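Glycoside hydrolase family 31 (Trueperella pyogenes, PDB 5I0F) degrades cycloalternan, probably by hydrolysing its glucosidic bonds through a covalent glycosyl-enzyme intermediate on a TIM-barrel domain. Local coordinates at residues A[23-28]-A[124-129]; A[48-53]-A[101-106]; A[701-706]-A[720-725]; A[690-695]-A[724-729]. All blocks are in the same frame, centred on the assembly; numbering follows the deposited sequence.

Contact 1: residues A[23-28]-A[124-129]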
loop_
_atom_site.group_PDB
_atom_site.type_symbol
_atom_site.label_atom_id
_atom_site.label_comp_id
_atom_site.label_asym_id
_atom_site.label_seq_id
_atom_site.Cartn_x
_atom_site.Cartn_y
_atom_site.Cartn_z
ATOM N N ALA A 23 21.686 -11.104 -5.563
ATOM C CA ALA A 23 21.415 -12.078 -4.500
ATOM C C ALA A 23 21.352 -13.491 -5.052
ATOM O O ALA A 23 21.671 -14.413 -4.328
ATOM C CB ALA A 23 20.119 -11.748 -3.765
ATOM N N ILE A 24 20.901 -13.631 -6.304
ATOM C CA ILE A 24 20.987 -14.876 -7.099
ATOM C C ILE A 24 22.118 -14.647 -8.122
ATOM O O ILE A 24 21.908 -13.963 -9.138
ATOM C CB ILE A 24 19.650 -15.185 -7.832
ATOM C CG1 ILE A 24 18.486 -15.350 -6.835
ATOM C CG2 ILE A 24 19.778 -16.408 -8.748
ATOM C CD1 ILE A 24 18.650 -16.484 -5.834
ATOM N N PRO A 25 23.332 -15.186 -7.848
ATOM C CA PRO A 25 24.470 -14.920 -8.729
ATOM C C PRO A 25 24.269 -15.417 -10.171
ATOM O O PRO A 25 23.715 -16.505 -10.383
ATOM C CB PRO A 25 25.623 -15.673 -8.048
ATOM C CG PRO A 25 25.219 -15.746 -6.615
ATOM C CD PRO A 25 23.741 -15.950 -6.656
ATOM N N ILE A 26 24.702 -14.600 -11.141
ATOM C CA ILE A 26 24.575 -14.911 -12.562
ATOM C C ILE A 26 25.983 -15.055 -13.146
ATOM O O ILE A 26 26.800 -14.144 -13.040
ATOM C CB ILE A 26 23.727 -13.844 -13.310
ATOM C CG1 ILE A 26 22.292 -13.876 -12.758
ATOM C CG2 ILE A 26 23.716 -14.104 -14.812
ATOM C CD1 ILE A 26 21.332 -12.908 -13.420
ATOM N N ALA A 27 26.248 -16.216 -13.750
ATOM C CA ALA A 27 27.534 -16.488 -14.410
ATOM C C ALA A 27 27.841 -15.436 -15.468
ATOM O O ALA A 27 26.941 -14.986 -16.188
ATOM C CB ALA A 27 27.524 -17.870 -15.049
ATOM N N GLY A 28 29.106 -15.029 -15.543
ATOM C CA GLY A 28 29.553 -14.031 -16.522
ATOM C C GLY A 28 29.294 -12.572 -16.163
ATOM O O GLY A 28 29.762 -11.685 -16.874
ATOM N N PHE A 124 29.349 -21.277 2.829
ATOM C CA PHE A 124 28.172 -20.937 2.029
ATOM C C PHE A 124 28.290 -21.460 0.587
ATOM O O PHE A 124 29.369 -21.408 0.004
ATOM C CB PHE A 124 28.013 -19.412 1.971
ATOM C CG PHE A 124 27.762 -18.768 3.313
ATOM C CD1 PHE A 124 26.471 -18.647 3.812
ATOM C CD2 PHE A 124 28.818 -18.263 4.071
ATOM C CE1 PHE A 124 26.236 -18.053 5.048
ATOM C CE2 PHE A 124 28.585 -17.648 5.290
ATOM C CZ PHE A 124 27.298 -17.544 5.783
ATOM N N PRO A 125 27.173 -21.916 -0.009
ATOM C CA PRO A 125 27.214 -22.366 -1.390
ATOM C C PRO A 125 27.180 -21.212 -2.397
ATOM O O PRO A 125 26.488 -20.219 -2.181
ATOM C CB PRO A 125 25.942 -23.199 -1.511
ATOM C CG PRO A 125 24.983 -22.511 -0.604
ATOM C CD PRO A 125 25.809 -22.012 0.546
ATOM N N LEU A 126 27.907 -21.376 -3.496
ATOM C CA LEU A 126 27.818 -20.497 -4.646
ATOM C C LEU A 126 27.439 -21.353 -5.861
ATOM O O LEU A 126 28.223 -22.220 -6.289
ATOM C CB LEU A 126 29.151 -19.790 -4.872
ATOM C CG LEU A 126 29.249 -18.805 -6.043
ATOM C CD1 LEU A 126 28.172 -17.739 -5.945
ATOM C CD2 LEU A 126 30.630 -18.178 -6.099
ATOM N N THR A 127 26.229 -21.148 -6.380
ATOM C CA THR A 127 25.733 -21.901 -7.538
ATOM C C THR A 127 25.240 -20.911 -8.582
ATOM O O THR A 127 24.070 -20.537 -8.583
ATOM C CB THR A 127 24.610 -22.867 -7.166
ATOM O OG1 THR A 127 23.555 -22.144 -6.539
ATOM C CG2 THR A 127 25.106 -23.928 -6.211
ATOM N N PRO A 128 26.143 -20.466 -9.467
ATOM C CA PRO A 128 25.782 -19.481 -10.468
ATOM C C PRO A 128 24.671 -19.957 -11.405
ATOM O O PRO A 128 24.561 -21.156 -11.706
ATOM C CB PRO A 128 27.078 -19.261 -11.247
ATOM C CG PRO A 128 28.157 -19.684 -10.328
ATOM C CD PRO A 128 27.575 -20.807 -9.520
ATOM N N SER A 129 23.858 -18.996 -11.827
ATOM C CA SER A 129 22.751 -19.212 -12.715
ATOM C C SER A 129 23.059 -18.674 -14.112
ATOM O O SER A 129 23.951 -17.840 -14.289
ATOM C CB SER A 129 21.495 -18.505 -12.174
ATOM O OG SER A 129 21.019 -19.132 -10.991
HETATM O O HOH W 1 22.481 -18.349 -8.755
#

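Contact 2: residues A[48-53]-A[101-106]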
loop_
_atom_site.group_PDB
_atom_site.type_symbol
_atom_site.label_atom_id
_atom_site.label_comp_id
_atom_site.label_asym_id
_atom_site.label_seq_id
_atom_site.Cartn_x
_atom_site.Cartn_y
_atom_site.Cartn_z
ATOM N N VAL A 48 37.197 -18.493 -1.673
ATOM C CA VAL A 48 36.252 -19.118 -2.606
ATOM C C VAL A 48 36.895 -20.394 -3.148
ATOM O O VAL A 48 37.944 -20.340 -3.787
ATOM C CB VAL A 48 35.872 -18.174 -3.772
ATOM C CG1 VAL A 48 34.778 -18.798 -4.632
ATOM C CG2 VAL A 48 35.410 -16.811 -3.268
ATOM N N LEU A 49 36.260 -21.534 -2.888
ATOM C CA LEU A 49 36.774 -22.843 -3.297
ATOM C C LEU A 49 36.030 -23.350 -4.557
ATOM O O LEU A 49 34.915 -23.871 -4.472
ATOM C CB LEU A 49 36.661 -23.846 -2.139
ATOM C CG LEU A 49 37.046 -23.372 -0.718
ATOM C CD1 LEU A 49 36.765 -24.446 0.337
ATOM C CD2 LEU A 49 38.506 -22.918 -0.634
ATOM N N TRP A 50 36.656 -23.159 -5.715
ATOM C CA TRP A 50 36.160 -23.682 -7.004
ATOM C C TRP A 50 36.564 -25.170 -7.142
ATOM O O TRP A 50 37.459 -25.635 -6.430
ATOM C CB TRP A 50 36.737 -22.874 -8.183
ATOM C CG TRP A 50 36.727 -21.363 -8.025
ATOM C CD1 TRP A 50 37.758 -20.561 -7.594
ATOM C CD2 TRP A 50 35.648 -20.491 -8.335
ATOM N NE1 TRP A 50 37.372 -19.236 -7.605
ATOM C CE2 TRP A 50 36.083 -19.166 -8.061
ATOM C CE3 TRP A 50 34.354 -20.693 -8.817
ATOM C CZ2 TRP A 50 35.269 -18.066 -8.253
ATOM C CZ3 TRP A 50 33.549 -19.608 -9.005
ATOM C CH2 TRP A 50 34.004 -18.301 -8.715
ATOM N N PRO A 51 35.929 -25.921 -8.069
ATOM C CA PRO A 51 36.228 -27.360 -8.163
ATOM C C PRO A 51 37.727 -27.681 -8.238
ATOM O O PRO A 51 38.203 -28.538 -7.497
ATOM C CB PRO A 51 35.511 -27.786 -9.457
ATOM C CG PRO A 51 34.408 -26.793 -9.611
ATOM C CD PRO A 51 35.015 -25.498 -9.147
ATOM N N GLU A 52 38.446 -26.975 -9.109
ATOM C CA GLU A 52 39.875 -27.215 -9.348
ATOM C C GLU A 52 40.797 -26.143 -8.744
ATOM O O GLU A 52 41.952 -26.442 -8.434
ATOM C CB GLU A 52 40.128 -27.341 -10.861
ATOM C CG GLU A 52 41.380 -28.127 -11.248
ATOM C CD GLU A 52 41.212 -29.640 -11.181
ATOM O OE1 GLU A 52 42.114 -30.349 -11.677
ATOM O OE2 GLU A 52 40.192 -30.124 -10.638
ATOM N N HIS A 53 40.295 -24.913 -8.588
ATOM C CA HIS A 53 41.072 -23.778 -8.062
ATOM C C HIS A 53 40.492 -23.254 -6.748
ATOM O O HIS A 53 39.312 -23.452 -6.436
ATOM C CB HIS A 53 41.105 -22.652 -9.090
ATOM N N PRO A 101 32.709 -17.049 -12.802
ATOM C CA PRO A 101 32.782 -18.314 -13.552
ATOM C C PRO A 101 31.501 -19.141 -13.426
ATOM O O PRO A 101 30.849 -19.107 -12.371
ATOM C CB PRO A 101 33.954 -19.046 -12.887
ATOM C CG PRO A 101 34.809 -17.969 -12.320
ATOM C CD PRO A 101 33.877 -16.858 -11.923
ATOM N N ASP A 102 31.146 -19.875 -14.480
ATOM C CA ASP A 102 29.992 -20.777 -14.443
ATOM C C ASP A 102 30.401 -22.131 -13.848
ATOM O O ASP A 102 30.311 -23.165 -14.502
ATOM C CB ASP A 102 29.384 -20.942 -15.854
ATOM C CG ASP A 102 27.969 -21.543 -15.830
ATOM O OD1 ASP A 102 27.453 -21.888 -14.754
ATOM O OD2 ASP A 102 27.353 -21.668 -16.906
ATOM N N GLN A 103 30.858 -22.108 -12.602
ATOM C CA GLN A 103 31.259 -23.316 -11.874
ATOM C C GLN A 103 30.719 -23.178 -10.459
ATOM O O GLN A 103 30.760 -22.080 -9.886
ATOM C CB GLN A 103 32.787 -23.458 -11.834
ATOM C CG GLN A 103 33.492 -23.412 -13.182
ATOM C CD GLN A 103 35.013 -23.443 -13.066
ATOM O OE1 GLN A 103 35.565 -23.607 -11.977
ATOM N NE2 GLN A 103 35.703 -23.288 -14.201
ATOM N N ASP A 104 30.198 -24.264 -9.900
ATOM C CA ASP A 104 29.741 -24.240 -8.518
ATOM C C ASP A 104 30.933 -24.192 -7.559
ATOM O O ASP A 104 32.021 -24.678 -7.869
ATOM C CB ASP A 104 28.857 -25.439 -8.199
ATOM C CG ASP A 104 27.548 -25.414 -8.954
ATOM O OD1 ASP A 104 27.210 -24.366 -9.552
ATOM O OD2 ASP A 104 26.865 -26.458 -8.957
ATOM N N ALA A 105 30.704 -23.575 -6.407
ATOM C CA ALA A 105 31.764 -23.335 -5.431
ATOM C C ALA A 105 31.183 -23.260 -4.037
ATOM O O ALA A 105 29.965 -23.318 -3.840
ATOM C CB ALA A 105 32.492 -22.036 -5.770
ATOM N N THR A 106 32.074 -23.116 -3.073
ATOM C CA THR A 106 31.691 -22.804 -1.718
ATOM C C THR A 106 32.563 -21.621 -1.275
ATOM O O THR A 106 33.650 -21.422 -1.821
ATOM C CB THR A 106 31.833 -24.057 -0.822
ATOM O OG1 THR A 106 31.232 -23.796 0.441
ATOM C CG2 THR A 106 33.259 -24.428 -0.600
#

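Contact 3: residues A[701-706]-A[720-725]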
loop_
_atom_site.group_PDB
_atom_site.type_symbol
_atom_site.label_atom_id
_atom_site.label_comp_id
_atom_site.label_asym_id
_atom_site.label_seq_id
_atom_site.Cartn_x
_atom_site.Cartn_y
_atom_site.Cartn_z
ATOM N N ASP A 701 -23.404 21.590 -17.295
ATOM C CA ASP A 701 -22.600 22.105 -16.179
ATOM C C ASP A 701 -23.335 21.832 -14.879
ATOM O O ASP A 701 -24.520 22.148 -14.745
ATOM C CB ASP A 701 -22.320 23.597 -16.315
ATOM C CG ASP A 701 -21.258 24.090 -15.332
ATOM O OD1 ASP A 701 -21.596 24.441 -14.184
ATOM O OD2 ASP A 701 -20.073 24.145 -15.717
ATOM N N TYR A 702 -22.630 21.215 -13.931
ATOM C CA TYR A 702 -23.241 20.817 -12.663
ATOM C C TYR A 702 -23.753 21.998 -11.845
ATOM O O TYR A 702 -24.724 21.858 -11.082
ATOM C CB TYR A 702 -22.194 20.073 -11.853
ATOM C CG TYR A 702 -22.709 19.349 -10.648
ATOM C CD1 TYR A 702 -23.270 18.082 -10.778
ATOM C CD2 TYR A 702 -22.608 19.911 -9.369
ATOM C CE1 TYR A 702 -23.718 17.390 -9.673
ATOM C CE2 TYR A 702 -23.070 19.222 -8.258
ATOM C CZ TYR A 702 -23.614 17.956 -8.428
ATOM O OH TYR A 702 -24.078 17.234 -7.359
ATOM N N TRP A 703 -23.087 23.147 -11.995
ATOM C CA TRP A 703 -23.296 24.308 -11.143
ATOM C C TRP A 703 -24.255 25.328 -11.775
ATOM O O TRP A 703 -25.068 25.910 -11.069
ATOM C CB TRP A 703 -21.960 24.981 -10.822
ATOM C CG TRP A 703 -20.911 24.011 -10.376
ATOM C CD1 TRP A 703 -19.866 23.534 -11.117
ATOM C CD2 TRP A 703 -20.839 23.367 -9.110
ATOM N NE1 TRP A 703 -19.131 22.640 -10.371
ATOM C CE2 TRP A 703 -19.718 22.511 -9.140
ATOM C CE3 TRP A 703 -21.616 23.431 -7.945
ATOM C CZ2 TRP A 703 -19.346 21.737 -8.050
ATOM C CZ3 TRP A 703 -21.243 22.664 -6.863
ATOM C CH2 TRP A 703 -20.114 21.822 -6.928
ATOM N N SER A 704 -24.157 25.528 -13.091
ATOM C CA SER A 704 -24.903 26.583 -13.786
ATOM C C SER A 704 -26.003 26.090 -14.705
ATOM O O SER A 704 -26.787 26.913 -15.181
ATOM C CB SER A 704 -23.939 27.419 -14.622
ATOM O OG SER A 704 -23.437 26.663 -15.717
ATOM N N GLY A 705 -26.045 24.788 -15.000
ATOM C CA GLY A 705 -26.982 24.241 -15.979
ATOM C C GLY A 705 -26.621 24.428 -17.455
ATOM O O GLY A 705 -27.308 23.892 -18.315
ATOM N N GLU A 706 -25.528 25.137 -17.749
ATOM C CA GLU A 706 -25.122 25.434 -19.124
ATOM C C GLU A 706 -24.807 24.156 -19.913
ATOM O O GLU A 706 -24.061 23.279 -19.442
ATOM C CB GLU A 706 -23.879 26.333 -19.119
ATOM C CG GLU A 706 -23.586 27.028 -20.444
ATOM C CD GLU A 706 -22.135 27.456 -20.603
ATOM O OE1 GLU A 706 -21.300 27.264 -19.680
ATOM O OE2 GLU A 706 -21.816 27.978 -21.685
ATOM N N TRP A 720 -13.165 29.301 -6.068
ATOM C CA TRP A 720 -12.951 28.182 -5.137
ATOM C C TRP A 720 -14.226 27.382 -4.851
ATOM O O TRP A 720 -14.152 26.225 -4.452
ATOM C CB TRP A 720 -12.331 28.691 -3.840
ATOM C CG TRP A 720 -10.901 29.165 -3.975
ATOM C CD1 TRP A 720 -10.190 29.377 -5.128
ATOM C CD2 TRP A 720 -10.027 29.503 -2.898
ATOM N NE1 TRP A 720 -8.936 29.841 -4.825
ATOM C CE2 TRP A 720 -8.808 29.921 -3.462
ATOM C CE3 TRP A 720 -10.170 29.511 -1.502
ATOM C CZ2 TRP A 720 -7.710 30.328 -2.676
ATOM C CZ3 TRP A 720 -9.069 29.910 -0.716
ATOM C CH2 TRP A 720 -7.857 30.306 -1.320
ATOM N N ASP A 721 -15.389 27.991 -5.076
ATOM C CA ASP A 721 -16.684 27.314 -4.962
ATOM C C ASP A 721 -17.070 26.460 -6.172
ATOM O O ASP A 721 -18.154 25.885 -6.178
ATOM C CB ASP A 721 -17.808 28.307 -4.622
ATOM C CG ASP A 721 -17.907 29.451 -5.586
ATOM O OD1 ASP A 721 -17.045 29.645 -6.465
ATOM O OD2 ASP A 721 -18.859 30.222 -5.435
ATOM N N ILE A 722 -16.192 26.360 -7.175
ATOM C CA ILE A 722 -16.399 25.501 -8.361
ATOM C C ILE A 722 -15.276 24.464 -8.478
ATOM O O ILE A 722 -14.116 24.799 -8.322
ATOM C CB ILE A 722 -16.361 26.347 -9.661
ATOM C CG1 ILE A 722 -17.408 27.479 -9.607
ATOM C CG2 ILE A 722 -16.508 25.496 -10.921
ATOM C CD1 ILE A 722 -18.845 27.017 -9.620
ATOM N N ILE A 723 -15.654 23.227 -8.782
ATOM C CA ILE A 723 -14.764 22.241 -9.390
ATOM C C ILE A 723 -15.487 21.816 -10.680
ATOM O O ILE A 723 -16.668 21.521 -10.622
ATOM C CB ILE A 723 -14.442 21.028 -8.478
ATOM C CG1 ILE A 723 -13.666 19.958 -9.274
ATOM C CG2 ILE A 723 -15.684 20.434 -7.818
ATOM C CD1 ILE A 723 -13.266 18.732 -8.470
ATOM N N PRO A 724 -14.784 21.799 -11.836
ATOM C CA PRO A 724 -15.470 21.448 -13.071
ATOM C C PRO A 724 -16.063 20.034 -13.048
ATOM O O PRO A 724 -15.350 19.041 -12.820
ATOM C CB PRO A 724 -14.385 21.599 -14.142
ATOM C CG PRO A 724 -13.435 22.588 -13.569
ATOM C CD PRO A 724 -13.423 22.297 -12.098
ATOM N N VAL A 725 -17.372 19.975 -13.236
ATOM C CA VAL A 725 -18.134 18.750 -13.179
ATOM C C VAL A 725 -19.207 18.878 -14.239
ATOM O O VAL A 725 -19.935 19.884 -14.249
ATOM C CB VAL A 725 -18.805 18.527 -11.799
ATOM C CG1 VAL A 725 -19.778 17.345 -11.848
ATOM C CG2 VAL A 725 -17.751 18.292 -10.711
HETATM O O HOH W 2 -18.377 22.403 -14.518
#

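Contact 4: residues A[690-695]-A[724-729]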
loop_
_atom_site.group_PDB
_atom_site.type_symbol
_atom_site.label_atom_id
_atom_site.label_comp_id
_atom_site.label_asym_id
_atom_site.label_seq_id
_atom_site.Cartn_x
_atom_site.Cartn_y
_atom_site.Cartn_z
ATOM N N TRP A 690 -10.199 26.683 -16.173
ATOM C CA TRP A 690 -9.763 25.294 -16.282
ATOM C C TRP A 690 -10.446 24.672 -17.487
ATOM O O TRP A 690 -11.637 24.894 -17.713
ATOM C CB TRP A 690 -10.142 24.514 -15.011
ATOM C CG TRP A 690 -9.286 23.273 -14.714
ATOM C CD1 TRP A 690 -9.698 21.975 -14.724
ATOM C CD2 TRP A 690 -7.906 23.250 -14.366
ATOM N NE1 TRP A 690 -8.668 21.140 -14.380
ATOM C CE2 TRP A 690 -7.549 21.898 -14.165
ATOM C CE3 TRP A 690 -6.933 24.239 -14.185
ATOM C CZ2 TRP A 690 -6.254 21.508 -13.800
ATOM C CZ3 TRP A 690 -5.638 23.856 -13.814
ATOM C CH2 TRP A 690 -5.311 22.498 -13.631
ATOM N N THR A 691 -9.690 23.876 -18.235
ATOM C CA THR A 691 -10.166 23.267 -19.452
ATOM C C THR A 691 -10.395 21.765 -19.294
ATOM O O THR A 691 -9.554 21.065 -18.746
ATOM C CB THR A 691 -9.183 23.591 -20.595
ATOM O OG1 THR A 691 -9.225 25.014 -20.831
ATOM C CG2 THR A 691 -9.566 22.870 -21.852
ATOM N N THR A 692 -11.528 21.292 -19.800
ATOM C CA THR A 692 -11.924 19.895 -19.740
ATOM C C THR A 692 -12.205 19.375 -21.157
ATOM O O THR A 692 -12.852 20.065 -21.947
ATOM C CB THR A 692 -13.187 19.805 -18.850
ATOM O OG1 THR A 692 -12.849 20.277 -17.546
ATOM C CG2 THR A 692 -13.720 18.400 -18.737
ATOM N N TYR A 693 -11.709 18.177 -21.483
ATOM C CA TYR A 693 -12.139 17.503 -22.712
ATOM C C TYR A 693 -13.458 16.784 -22.466
ATOM O O TYR A 693 -13.556 15.939 -21.558
ATOM C CB TYR A 693 -11.083 16.521 -23.279
ATOM C CG TYR A 693 -11.603 15.832 -24.531
ATOM C CD1 TYR A 693 -11.754 16.542 -25.730
ATOM C CD2 TYR A 693 -12.025 14.499 -24.499
ATOM C CE1 TYR A 693 -12.286 15.936 -26.866
ATOM C CE2 TYR A 693 -12.532 13.879 -25.626
ATOM C CZ TYR A 693 -12.669 14.602 -26.806
ATOM O OH TYR A 693 -13.197 13.990 -27.903
ATOM N N LEU A 694 -14.469 17.111 -23.279
ATOM C CA LEU A 694 -15.751 16.415 -23.248
ATOM C C LEU A 694 -15.806 15.428 -24.390
ATOM O O LEU A 694 -15.582 15.806 -25.544
ATOM C CB LEU A 694 -16.933 17.388 -23.396
ATOM C CG LEU A 694 -17.070 18.469 -22.344
ATOM C CD1 LEU A 694 -18.223 19.391 -22.728
ATOM C CD2 LEU A 694 -17.286 17.852 -20.962
ATOM N N PRO A 695 -16.101 14.158 -24.094
ATOM C CA PRO A 695 -16.337 13.200 -25.180
ATOM C C PRO A 695 -17.723 13.387 -25.817
ATOM O O PRO A 695 -18.514 14.187 -25.327
ATOM C CB PRO A 695 -16.194 11.834 -24.492
ATOM C CG PRO A 695 -16.362 12.081 -23.046
ATOM C CD PRO A 695 -16.190 13.540 -22.756
ATOM N N PRO A 724 -14.784 21.799 -11.836
ATOM C CA PRO A 724 -15.470 21.448 -13.071
ATOM C C PRO A 724 -16.063 20.034 -13.048
ATOM O O PRO A 724 -15.350 19.041 -12.820
ATOM C CB PRO A 724 -14.385 21.599 -14.142
ATOM C CG PRO A 724 -13.435 22.588 -13.569
ATOM C CD PRO A 724 -13.423 22.297 -12.098
ATOM N N VAL A 725 -17.372 19.975 -13.236
ATOM C CA VAL A 725 -18.134 18.750 -13.179
ATOM C C VAL A 725 -19.207 18.878 -14.239
ATOM O O VAL A 725 -19.935 19.884 -14.249
ATOM C CB VAL A 725 -18.805 18.527 -11.799
ATOM C CG1 VAL A 725 -19.778 17.345 -11.848
ATOM C CG2 VAL A 725 -17.751 18.292 -10.711
ATOM N N TYR A 726 -19.303 17.874 -15.108
ATOM C CA TYR A 726 -20.275 17.869 -16.205
ATOM C C TYR A 726 -21.133 16.616 -16.113
ATOM O O TYR A 726 -20.611 15.534 -15.871
ATOM C CB TYR A 726 -19.543 17.934 -17.545
ATOM C CG TYR A 726 -18.718 19.198 -17.685
ATOM C CD1 TYR A 726 -17.427 19.253 -17.198
ATOM C CD2 TYR A 726 -19.255 20.357 -18.276
ATOM C CE1 TYR A 726 -16.656 20.404 -17.316
ATOM C CE2 TYR A 726 -18.499 21.525 -18.401
ATOM C CZ TYR A 726 -17.199 21.547 -17.925
ATOM O OH TYR A 726 -16.411 22.675 -18.008
ATOM N N ARG A 727 -22.450 16.779 -16.255
ATOM C CA ARG A 727 -23.391 15.669 -16.188
ATOM C C ARG A 727 -23.904 15.339 -17.577
ATOM O O ARG A 727 -24.288 16.250 -18.319
ATOM C CB ARG A 727 -24.586 16.026 -15.296
ATOM C CG ARG A 727 -25.623 14.904 -15.132
ATOM C CD ARG A 727 -26.965 15.432 -14.623
ATOM N NE ARG A 727 -26.776 16.090 -13.348
ATOM C CZ ARG A 727 -27.239 17.284 -12.974
ATOM N NH1 ARG A 727 -28.022 18.047 -13.751
ATOM N NH2 ARG A 727 -26.918 17.719 -11.751
ATOM N N ARG A 728 -23.955 14.050 -17.917
ATOM C CA ARG A 728 -24.521 13.638 -19.213
ATOM C C ARG A 728 -25.945 14.142 -19.332
ATOM O O ARG A 728 -26.712 14.075 -18.377
ATOM C CB ARG A 728 -24.548 12.128 -19.371
ATOM C CG ARG A 728 -23.180 11.474 -19.463
ATOM C CD ARG A 728 -23.252 10.073 -20.054
ATOM N NE ARG A 728 -24.235 9.214 -19.380
ATOM C CZ ARG A 728 -24.454 7.931 -19.688
ATOM N NH1 ARG A 728 -23.762 7.338 -20.647
ATOM N NH2 ARG A 728 -25.367 7.227 -19.032
ATOM N N VAL A 729 -26.292 14.673 -20.498
ATOM C CA VAL A 729 -27.642 15.163 -20.734
ATOM C C VAL A 729 -28.491 13.977 -21.171
ATOM O O VAL A 729 -28.275 13.416 -22.227
ATOM C CB VAL A 729 -27.671 16.292 -21.782
ATOM C CG1 VAL A 729 -29.100 16.585 -22.255
ATOM C CG2 VAL A 729 -27.032 17.543 -21.199
HETATM O O HOH W 3 -13.647 22.786 -17.374
#

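Contact 1: residues A[23-28]-A[124-129]
I26 and S129 form a single backbone bridge, CA to CA 4.7 Å, where the loop 23-28 meets the chain just beyond strand 118-126 with the two runs 76° apart in direction. Two hydrogen bonds flank that bridge: S129 N donates to P25 O, and A27 N to S129 O at 2.9 Å, the second lying in the carbonyl plane with an N-H...O angle of 158°. CA of I26 adds a C-H...O contact to S129 O. Among the side chains, L126 stretches its CG away from the backbone N (chi1 -180°), which carries CD1 to CG of P25 at 3.6 Å. A27 and P128 meet more loosely, CB to CB 4.1 Å. S129 turns OG toward I24 CG2, 3.7 Å away, and donates to a water that in turn gives hydrogen bonds to P25 O, at 2.8 Å, and to T127 O. Nearby, L154 of strand 152-155 packs on both I24 and S129, and L31 of strand 31-37 on P25 and L126, so the loop packs where the N-terminal sheet gives way to the next. P25 O thus accepts from both a backbone N-H and a water, which satisfies a carbonyl within a largely apolar, buried joint.

Contact 2: residues A[48-53]-A[101-106]
L49 and T106 are an antiparallel hydrogen-bonded pair joining the ends of strands 41-49 and 105-113, but their two bonds are unequal. L49 N reaches T106 O at 2.8 Å and 168°, whereas T106 N to L49 O is 3.3 Å, with the donor tilted 32° from the carbonyl plane. Apolar contact follows the same pair: L49 and T106 extend together in the same direction, CD1 against CG2 at 3.6 Å, while T106 OG1 bonds to F124 O on the adjoining strand. The aromatic contact is made by the indole of W50, whose CG, anti to the carbonyl carbon (chi1 -45°), brings the ring end to P101. CG of P101 sits 4.0 Å from the centroid of the six-membered ring, a CH-pi contact over one face, and V48 CG1 lies against the opposite face. Q103 O comes to the ring's edge near its plane, and A105 CB approaches CE3 obliquely at 3.8 Å. Past the last paired residues, therefore, cohesion passes from backbone bonds to an indole held on two faces, and Q103 O is buried there without a hydrogen-bonding partner.

Contact 3: residues A[701-706]-A[720-725]
W703 meets the 720-725 segment with its indole N-H and with a face. NE1 donates to I723 O at 2.7 Å, and the oxygen lies only 10° out of the indole plane; seen from the acceptor, however, the donor stands 37° above the carbonyl plane. The first torsion of W703 (chi1 -48°) sets CG anti to the carbonyl carbon and directs the ring toward the other segment. There I722, also with CG1 anti to its carbonyl carbon, runs antiparallel alongside it and lays CD1 over the five-membered ring, 4.0 Å from its centroid. CD2 of Y702 lies against the opposite face, so the indole is sandwiched while its N-H is tethered. The loop 701-706 links strands 698-701 and 707-709 of the C-terminal domain, and an Asx turn starts it: D701 OD1 accepts from W703 N and S704 N, which arrive from opposite faces of the carboxylate. D701 OD2 forms a salt bridge with R716 and takes a bond from a water that accepts from V725 N. In Y702, CB and the near part of the ring, CG and CD1, lie against V725 CG1 (CB to CG1 3.6 Å), while the far end of the ring leads away and the side chain also touches L632 of helix 617-646. In the backbone, Y702 N donates to V725 O at 3.0 Å, extending the pairing of strands 698-701 and 725-728 into the turn.

Contact 4: residues A[690-695]-A[724-729]
L694 and Y726 make the aromatic contact between strands 689-694 and 725-728, which belong to different sheets of the C-terminal domain and share no direct hydrogen bond here. CD2 of L694 stands over one face of the phenol ring, 4.1 Å from the centroid and 21° off the normal, a CH-pi contact displaced toward CG, which it approaches to 3.8 Å. The two side chains stand roughly perpendicular. Y726 has CG anti to its carbonyl carbon (chi1 -61°), and the ring then runs past T692, whose OG1 lies 3.8 Å from CE1. Apolar packing continues at W690, where CD1 touches CG of P724 at 4.0 Å, and CB of the same proline lies an equal distance from OG1 of T692. The polar link is a water lying at the edge of the Y726 ring, in its plane: it donates to W690 O at 2.9 Å and is hydrogen-bonded to T692 OG1, at 2.6 Å, and to Y726 OH. T692 OG1 is also bonded to N680. Both hydroxyls are thereby satisfied inside a buried interface, and the two segments, whose nearest CA atoms, W690 CA and P724 CA, are 7.6 Å apart, are joined by side chains and one bridging water.

How the contacts relate
The four contacts form two pairs on opposite sides of the chain's centre. Contacts 1 and 2 have centres 10 Å apart and share the N-terminal antiparallel sheet, where strands 105-113 and 118-126 are neighbours; contact 2 is nested inside the loop that contact 1 closes. L126 O probably accepts from A105 N (2.8 Å) between them. Contacts 3 and 4, with centres 9 Å apart, follow in series and lie in the family 31 C-terminal domain, sharing P724 and V725 around the start of strand 725-728. Centres of contacts 1 and 3 are 62 Å apart. The eight-stranded barrel comes between the pairs in sequence, so the two pairs belong to the N-terminal and C-terminal parts that precede and follow it.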